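Local coordinates for aldo-keto reductase family 1 member C1 (Caenorhabditis elegans, PDB 1QWK), which probably reduces aldehydes and ketones with NADPH, as an aldose reductase-like member of the aldo-keto reductase family, at residues G42-D47 / E74-T79. Residues are numbered along the deposited sequence; the frame is centred on the assembly and turned at random.
Sequences GYRLID and EELFIT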
# COMPACT_ATOMS: atom_id res chain seq x y z
N GLY A 42 15.88 4.38 -7.27
CA GLY A 42 16.14 3.09 -6.68
C GLY A 42 14.90 2.27 -6.36
O GLY A 42 15.01 1.08 -6.05
N TYR A 43 13.73 2.90 -6.42
CA TYR A 43 12.48 2.19 -6.13
C TYR A 43 12.29 1.09 -7.16
O TYR A 43 12.50 1.30 -8.35
CB TYR A 43 11.29 3.13 -6.24
CG TYR A 43 11.13 4.11 -5.10
CD1 TYR A 43 10.12 3.94 -4.15
CD2 TYR A 43 11.92 5.25 -5.02
CE1 TYR A 43 9.89 4.88 -3.16
CE2 TYR A 43 11.70 6.21 -4.03
CZ TYR A 43 10.68 6.02 -3.11
OH TYR A 43 10.43 6.98 -2.16
N ARG A 44 11.85 -0.08 -6.71
CA ARG A 44 11.64 -1.19 -7.62
C ARG A 44 10.23 -1.77 -7.52
O ARG A 44 9.94 -2.82 -8.08
CB ARG A 44 12.70 -2.28 -7.40
CG ARG A 44 14.09 -1.84 -7.84
CD ARG A 44 14.15 -1.70 -9.37
NE ARG A 44 15.46 -1.25 -9.85
CZ ARG A 44 15.82 0.03 -9.93
NH1 ARG A 44 14.98 0.99 -9.57
NH2 ARG A 44 17.03 0.34 -10.39
N LEU A 45 9.36 -1.08 -6.79
CA LEU A 45 7.96 -1.51 -6.68
C LEU A 45 7.05 -0.31 -6.91
O LEU A 45 7.28 0.78 -6.39
CB LEU A 45 7.68 -2.13 -5.29
CG LEU A 45 6.26 -2.67 -5.07
CD1 LEU A 45 6.27 -3.81 -4.06
CD2 LEU A 45 5.35 -1.54 -4.60
N ILE A 46 6.02 -0.53 -7.73
CA ILE A 46 5.03 0.49 -8.04
C ILE A 46 3.67 -0.10 -7.65
O ILE A 46 3.30 -1.18 -8.10
CB ILE A 46 4.99 0.83 -9.55
CG1 ILE A 46 6.37 1.32 -10.02
CG2 ILE A 46 3.93 1.91 -9.82
CD1 ILE A 46 6.94 2.46 -9.22
N ASP A 47 2.94 0.63 -6.81
CA ASP A 47 1.63 0.18 -6.34
C ASP A 47 0.52 1.02 -6.94
O ASP A 47 0.51 2.24 -6.80
CB ASP A 47 1.56 0.29 -4.81
CG ASP A 47 0.28 -0.28 -4.25
OD1 ASP A 47 0.24 -1.49 -3.94
OD2 ASP A 47 -0.70 0.48 -4.13
N GLU A 74 11.65 -7.68 -15.45
CA GLU A 74 11.93 -8.59 -14.35
C GLU A 74 12.44 -7.90 -13.10
O GLU A 74 12.33 -8.44 -12.00
CB GLU A 74 12.94 -9.65 -14.80
CG GLU A 74 12.97 -10.89 -13.92
CD GLU A 74 11.75 -11.76 -14.11
OE1 GLU A 74 11.53 -12.25 -15.24
OE2 GLU A 74 10.99 -11.96 -13.13
N GLU A 75 13.00 -6.70 -13.26
CA GLU A 75 13.54 -5.95 -12.13
C GLU A 75 12.49 -5.12 -11.41
O GLU A 75 12.75 -4.59 -10.32
CB GLU A 75 14.66 -5.02 -12.60
CG GLU A 75 15.89 -5.73 -13.12
CD GLU A 75 16.94 -4.76 -13.61
OE1 GLU A 75 16.67 -4.04 -14.59
OE2 GLU A 75 18.04 -4.72 -13.02
N LEU A 76 11.32 -4.99 -12.01
CA LEU A 76 10.24 -4.21 -11.42
C LEU A 76 9.14 -5.08 -10.84
O LEU A 76 8.79 -6.12 -11.40
CB LEU A 76 9.63 -3.27 -12.46
CG LEU A 76 10.50 -2.12 -12.98
CD1 LEU A 76 9.73 -1.35 -14.05
CD2 LEU A 76 10.86 -1.18 -11.83
N PHE A 77 8.60 -4.65 -9.70
CA PHE A 77 7.52 -5.36 -9.03
C PHE A 77 6.30 -4.46 -9.16
O PHE A 77 6.28 -3.35 -8.61
CB PHE A 77 7.86 -5.58 -7.55
CG PHE A 77 6.94 -6.55 -6.85
CD1 PHE A 77 7.35 -7.86 -6.60
CD2 PHE A 77 5.66 -6.16 -6.46
CE1 PHE A 77 6.51 -8.77 -5.95
CE2 PHE A 77 4.81 -7.06 -5.82
CZ PHE A 77 5.23 -8.37 -5.57
N ILE A 78 5.29 -4.92 -9.89
CA ILE A 78 4.07 -4.15 -10.10
C ILE A 78 2.89 -4.75 -9.35
O ILE A 78 2.57 -5.93 -9.52
CB ILE A 78 3.70 -4.08 -11.61
CG1 ILE A 78 4.89 -3.54 -12.42
CG2 ILE A 78 2.45 -3.23 -11.80
CD1 ILE A 78 5.39 -2.18 -11.97
N THR A 79 2.24 -3.93 -8.52
CA THR A 79 1.08 -4.35 -7.74
C THR A 79 -0.15 -3.57 -8.19
O THR A 79 -0.08 -2.37 -8.37
CB THR A 79 1.25 -4.02 -6.23
OG1 THR A 79 2.36 -4.73 -5.70
CG2 THR A 79 -0.03 -4.38 -5.46
O HOH W 1 17.12 -3.55 -10.23
O HOH W 2 2.29 -3.56 -3.24
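Phe77 N donates to Arg44 O at 2.8 Å, and Phe77 O accepts from Ile46 N at 3.0 Å; Thr79 N then bonds to Ile46 O, almost straight (N-H...O angle 174°). These three bonds join strand 45-47, with Arg44 just before it, to the start of strand 77-82, in parallel. Farther along, one water joins Asp47 OD1 to Thr79 OG1, while Asp47 OD2 forms a salt bridge with Lys81. At the opposite end, Arg44 lays its CD 3.3 Å from Glu75 O. The Arg44 side chain bends at chi2 (-68°), which turns the guanidinium back so that NH1 reaches Tyr43 O, in the guanidinium plane but above that carbonyl's plane; NH1 also bonds to Val39 O of helix 28-41. Arg44 NE meets a water that bonds weakly to Glu75 OE2, while Glu75 OE1 accepts from Lys72 N. A leucine in place of Arg44 would probably leave the carbonyls of Tyr43 and Val39 without this donor and break the water link to Glu75. On the face shared with Asp47 and Thr79, Leu45 CD1 packs 3.4 Å from Phe77 CD2, approaching the ring obliquely. The other face pairs Ile46 CB with Ile78 CD1 at 3.9 Å. Helix 55-68 links the strands in a beta-alpha-beta crossover of the TIM barrel; Asp47 lies close to Tyr52, the predicted proton donor whose pKa Lys81 is predicted to lower, consistent with the aldo-keto reductase active site.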